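Local coordinates for protein 11R-lipoxygenase (Gersemia fruticosa, PDB 3VF1) that probably inserts molecular oxygen into polyunsaturated fatty acids at a non-heme iron, in a calcium-dependent manner, at residues A577-F580 against S581-A584; S627-N630 against A631-I635. All coordinates share one frame; numbering follows the deposited sequence.

Interaction 1: A577-F580 against S581-A584. With FE2 (Fe (II) ion), chain E.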
ATOM      1  N   ALA A 577       5.222   5.598  -1.150  1.00 23.27           N
ATOM      2  CA  ALA A 577       5.377   7.048  -1.132  1.00 23.85           C
ATOM      3  C   ALA A 577       4.637   7.685   0.040  1.00 25.37           C
ATOM      4  O   ALA A 577       5.120   8.644   0.640  1.00 26.18           O
ATOM      5  CB  ALA A 577       4.895   7.644  -2.447  1.00 23.39           C
ATOM      6  N   VAL A 578       3.466   7.145   0.365  1.00 25.62           N
ATOM      7  CA  VAL A 578       2.622   7.725   1.404  1.00 25.56           C
ATOM      8  C   VAL A 578       2.718   6.975   2.732  1.00 26.73           C
ATOM      9  O   VAL A 578       2.041   7.332   3.692  1.00 29.58           O
ATOM     10  CB  VAL A 578       1.142   7.746   0.975  1.00 26.15           C
ATOM     11  CG1 VAL A 578       1.005   8.296  -0.441  1.00 26.82           C
ATOM     12  CG2 VAL A 578       0.535   6.354   1.069  1.00 24.89           C
ATOM     13  N   ASN A 579       3.550   5.940   2.791  1.00 27.46           N
ATOM     14  CA  ASN A 579       3.662   5.128   4.000  1.00 28.64           C
ATOM     15  C   ASN A 579       5.029   5.246   4.674  1.00 27.22           C
ATOM     16  O   ASN A 579       5.123   5.646   5.833  1.00 30.22           O
ATOM     17  CB  ASN A 579       3.360   3.661   3.680  1.00 28.41           C
ATOM     18  CG  ASN A 579       3.200   2.809   4.928  1.00 33.82           C
ATOM     19  OD1 ASN A 579       2.082   2.460   5.322  1.00 44.39           O
ATOM     20  ND2 ASN A 579       4.317   2.456   5.546  1.00 31.65           N
ATOM     21  N   PHE A 580       6.088   4.905   3.947  1.00 27.92           N
ATOM     22  CA  PHE A 580       7.426   4.858   4.533  1.00 30.73           C
ATOM     23  C   PHE A 580       8.064   6.239   4.642  1.00 29.07           C
ATOM     24  O   PHE A 580       9.171   6.379   5.164  1.00 31.47           O
ATOM     25  CB  PHE A 580       8.324   3.909   3.735  1.00 27.83           C
ATOM     26  CG  PHE A 580       7.860   2.484   3.769  1.00 32.36           C
ATOM     27  CD1 PHE A 580       8.059   1.705   4.895  1.00 34.71           C
ATOM     28  CD2 PHE A 580       7.216   1.927   2.680  1.00 30.64           C
ATOM     29  CE1 PHE A 580       7.626   0.395   4.934  1.00 35.72           C
ATOM     30  CE2 PHE A 580       6.780   0.617   2.711  1.00 31.40           C
ATOM     31  CZ  PHE A 580       6.984  -0.150   3.840  1.00 35.97           C
ATOM     32  N   SER A 581       7.360   7.254   4.153  1.00 28.28           N
ATOM     33  CA  SER A 581       7.803   8.635   4.289  1.00 29.63           C
ATOM     34  C   SER A 581       7.218   9.270   5.549  1.00 29.65           C
ATOM     35  O   SER A 581       7.444  10.450   5.821  1.00 29.38           O
ATOM     36  CB  SER A 581       7.367   9.441   3.069  1.00 30.21           C
ATOM     37  OG  SER A 581       5.956   9.422   2.936  1.00 26.78           O
ATOM     38  N   GLN A 582       6.476   8.481   6.319  1.00 29.90           N
ATOM     39  CA  GLN A 582       5.717   9.005   7.453  1.00 29.57           C
ATOM     40  C   GLN A 582       6.581   9.465   8.624  1.00 28.25           C
ATOM     41  O   GLN A 582       6.156  10.309   9.408  1.00 30.87           O
ATOM     42  CB  GLN A 582       4.709   7.964   7.942  1.00 28.03           C
ATOM     43  CG  GLN A 582       3.430   7.921   7.132  1.00 29.82           C
ATOM     44  CD  GLN A 582       2.422   6.943   7.696  1.00 29.83           C
ATOM     45  OE1 GLN A 582       1.362   7.334   8.180  1.00 33.70           O
ATOM     46  NE2 GLN A 582       2.749   5.659   7.633  1.00 41.76           N
ATOM     47  N   MET A 583       7.783   8.915   8.760  1.00 28.22           N
ATOM     48  CA  MET A 583       8.651   9.311   9.864  1.00 30.73           C
ATOM     49  C   MET A 583       9.288  10.666   9.575  1.00 28.90           C
ATOM     50  O   MET A 583       9.466  11.484  10.475  1.00 28.78           O
ATOM     51  CB  MET A 583       9.732   8.259  10.124  1.00 32.69           C
ATOM     52  CG  MET A 583      10.589   8.564  11.347  1.00 36.14           C
ATOM     53  SD  MET A 583       9.627   8.757  12.866  1.00 39.91           S
ATOM     54  CE  MET A 583       9.293   7.044  13.280  1.00 40.55           C
ATOM     55  N   ALA A 584       9.627  10.899   8.311  1.00 28.63           N
ATOM     56  CA  ALA A 584      10.153  12.188   7.889  1.00 29.22           C
ATOM     57  C   ALA A 584       9.086  13.269   8.035  1.00 29.10           C
ATOM     58  O   ALA A 584       9.398  14.440   8.243  1.00 31.24           O
ATOM     59  CB  ALA A 584      10.630  12.115   6.448  1.00 28.60           C
TER
HETATM   60 FE   FE2 E 701       0.513   0.858   4.965  1.00 40.14          FE
HETATM   61  O   HOH W   1      10.191   8.284   6.791  1.00 32.00           O
HETATM   62  O   HOH W   2       1.226   0.995   7.197  1.00 43.10           O
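Asn579 and Gln582 are the ends of a type I beta turn, in which Gln582 N donates to Asn579 O over 3.2 Å as the chain passes from helix 557-579 into helix 582-586. Asn579 O takes a second bond, 3.0 Å long, from Gln582 NE2. The two donors approach differently: the backbone N-H stands well above the carbonyl plane, whereas NE2 lies near it. Glutamine is long enough for this: CG lies beside the backbone N (chi1 -81°), and the chain, extended beyond it, runs past Asn579 O to put NE2 within bonding distance, while OE1 bonds Gln388. With an alanine here, Asn579 O would probably lose one of its two bonds from this residue, and Gln388 its acceptor OE1. Ser581 OG, swung between its own backbone N and carbonyl carbon (chi1 60°), donates to Ala577 O at 2.6 Å and also bonds Ser265. This turn belongs to the iron centre of the lipoxygenase domain: Asn579 OD1 binds the iron at 2.3 Å, and His392, His397, His575, the terminal carboxylate oxygen OXT of Ile698 and a water at 2.4 Å from the iron are the other ligands. An amide suits the place because its other half, ND2, can donate to Leu632 O, fixing the rotation that points OD1 at the metal. ND2 also sits 3.8 Å above the centre of one face of the Phe580 ring.

Interaction 2: S627-N630 against A631-I635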
ATOM      1  N   SER A 627       5.216   6.069  18.139  1.00 35.58           N
ATOM      2  CA  SER A 627       5.197   4.618  18.274  1.00 34.87           C
ATOM      3  C   SER A 627       4.472   3.994  17.087  1.00 34.22           C
ATOM      4  O   SER A 627       4.905   2.977  16.545  1.00 34.87           O
ATOM      5  CB  SER A 627       4.508   4.215  19.581  1.00 35.07           C
ATOM      6  OG  SER A 627       4.563   2.813  19.778  1.00 43.81           O
ATOM      7  N   VAL A 628       3.368   4.616  16.687  1.00 34.49           N
ATOM      8  CA  VAL A 628       2.575   4.131  15.564  1.00 34.00           C
ATOM      9  C   VAL A 628       3.326   4.287  14.246  1.00 37.72           C
ATOM     10  O   VAL A 628       3.482   3.324  13.496  1.00 38.33           O
ATOM     11  CB  VAL A 628       1.227   4.870  15.475  1.00 34.95           C
ATOM     12  CG1 VAL A 628       0.577   4.652  14.112  1.00 39.87           C
ATOM     13  CG2 VAL A 628       0.302   4.413  16.596  1.00 33.40           C
ATOM     14  N   VAL A 629       3.791   5.501  13.969  1.00 35.40           N
ATOM     15  CA  VAL A 629       4.518   5.776  12.733  1.00 34.47           C
ATOM     16  C   VAL A 629       5.754   4.890  12.619  1.00 35.55           C
ATOM     17  O   VAL A 629       6.112   4.448  11.529  1.00 37.09           O
ATOM     18  CB  VAL A 629       4.945   7.253  12.648  1.00 31.36           C
ATOM     19  CG1 VAL A 629       5.970   7.454  11.535  1.00 32.61           C
ATOM     20  CG2 VAL A 629       3.733   8.138  12.422  1.00 30.82           C
ATOM     21  N   ASN A 630       6.405   4.632  13.747  1.00 37.10           N
ATOM     22  CA  ASN A 630       7.569   3.760  13.764  1.00 36.88           C
ATOM     23  C   ASN A 630       7.180   2.335  13.382  1.00 38.35           C
ATOM     24  O   ASN A 630       7.955   1.618  12.748  1.00 38.29           O
ATOM     25  CB  ASN A 630       8.226   3.778  15.145  1.00 35.65           C
ATOM     26  CG  ASN A 630       9.468   2.911  15.211  1.00 40.13           C
ATOM     27  OD1 ASN A 630      10.514   3.266  14.663  1.00 43.98           O
ATOM     28  ND2 ASN A 630       9.364   1.773  15.891  1.00 37.69           N
ATOM     29  N   ALA A 631       5.971   1.936  13.764  1.00 35.25           N
ATOM     30  CA  ALA A 631       5.460   0.610  13.440  1.00 40.36           C
ATOM     31  C   ALA A 631       5.036   0.516  11.976  1.00 40.25           C
ATOM     32  O   ALA A 631       5.359  -0.456  11.295  1.00 41.68           O
ATOM     33  CB  ALA A 631       4.293   0.261  14.348  1.00 39.13           C
ATOM     34  N   LEU A 632       4.317   1.525  11.497  1.00 39.53           N
ATOM     35  CA  LEU A 632       3.829   1.532  10.121  1.00 39.05           C
ATOM     36  C   LEU A 632       4.970   1.498   9.107  1.00 39.44           C
ATOM     37  O   LEU A 632       4.783   1.046   7.980  1.00 43.32           O
ATOM     38  CB  LEU A 632       2.955   2.763   9.868  1.00 39.33           C
ATOM     39  CG  LEU A 632       1.628   2.832  10.628  1.00 41.97           C
ATOM     40  CD1 LEU A 632       0.923   4.147  10.337  1.00 39.32           C
ATOM     41  CD2 LEU A 632       0.728   1.658  10.274  1.00 47.55           C
ATOM     42  N   THR A 633       6.146   1.974   9.506  1.00 35.76           N
ATOM     43  CA  THR A 633       7.296   2.014   8.603  1.00 39.40           C
ATOM     44  C   THR A 633       8.241   0.838   8.835  1.00 39.09           C
ATOM     45  O   THR A 633       9.417   0.901   8.478  1.00 41.23           O
ATOM     46  CB  THR A 633       8.097   3.330   8.751  1.00 35.97           C
ATOM     47  OG1 THR A 633       8.663   3.414  10.065  1.00 37.45           O
ATOM     48  CG2 THR A 633       7.205   4.537   8.497  1.00 37.83           C
ATOM     49  N   THR A 634       7.724  -0.235   9.426  1.00 45.80           N
ATOM     50  CA  THR A 634       8.527  -1.425   9.685  1.00 49.82           C
ATOM     51  C   THR A 634       8.873  -2.152   8.389  1.00 44.75           C
ATOM     52  O   THR A 634       7.987  -2.541   7.629  1.00 47.87           O
ATOM     53  CB  THR A 634       7.790  -2.413  10.611  1.00 50.90           C
ATOM     54  OG1 THR A 634       7.568  -1.806  11.890  1.00 49.15           O
ATOM     55  CG2 THR A 634       8.606  -3.685  10.799  1.00 50.28           C
ATOM     56  N   ILE A 635      10.169  -2.329   8.148  1.00 48.75           N
ATOM     57  CA  ILE A 635      10.644  -3.108   7.011  1.00 55.53           C
ATOM     58  C   ILE A 635      11.488  -4.279   7.498  1.00 54.54           C
ATOM     59  O   ILE A 635      12.576  -4.088   8.043  1.00 57.17           O
ATOM     60  CB  ILE A 635      11.488  -2.253   6.046  1.00 53.72           C
ATOM     61  CG1 ILE A 635      10.600  -1.245   5.315  1.00 52.65           C
ATOM     62  CG2 ILE A 635      12.205  -3.144   5.039  1.00 54.74           C
ATOM     63  CD1 ILE A 635      11.359  -0.318   4.386  1.00 51.74           C
TER
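Val628 and Leu632 stand one helical turn apart in helix 619-632, and the bond from Leu632 N to Val628 O, 2.8 Å long with an N-H...O angle of 163°, is nearly straight. Ala631 N makes the preceding bond of the helical pattern, to Ser627 O, and a weak one to Val628 O. The regular backbone stops at Thr633, whose N still reaches back to Val629 O. Val628 and Leu632 lie alongside each other and point the same way, with CG1 of the valine 3.8 Å from CD1 of the leucine. Ala631, with only a methyl group, fits close over the backbone, its CB 3.3 Å from Val628 O. Two threonines follow the last helical residue and occupy carbonyls of its final turn, close to the iron site: the Leu632 side chain is about 5 Å from the iron, and the Thr634 side chain about 4 Å from that of the iron ligand Ile698. Thr633 OG1, placed between its backbone N and carbonyl carbon (chi1 64°), donates to Val629 O at 3.1 Å, giving that oxygen two bonds from one residue. Thr634 likewise puts N and OG1 on one oxygen, but three residues back rather than four: both come to Ala631 O from one face of the carbonyl, OG1 at 2.7 Å. Threonine suits both positions because its hydroxyl can serve these carbonyls; at Thr633 the methyl also packs. Asn630 touches Ile240, and Ser627 and Thr634 touch Val206 and Leu203, all in loops, while Val629 and Leu632 press on Gln582 of the short helix 582-586, and Val629 and Asn630 on Met583.

Following the chain, interaction 1 comes first, at the junction of helices 557-579 and 582-586, and interaction 2 follows some forty residues later, at the end of helix 619-632. Both are local, so neither closes a long loop, and they stand in series without nesting or crossing. In space, however, their centres are about 9 Å apart, and the end of helix 619-632 lies against the turn next to the iron. Phe580 CE1 packs 3.4 Å from Ile635 CG1, Val629 CG1 meets Gln582 O, and Thr633 CG2 rests near Asn579 O. One contact thus supplies an iron ligand and the other a helix end beside it, within the lipoxygenase domain.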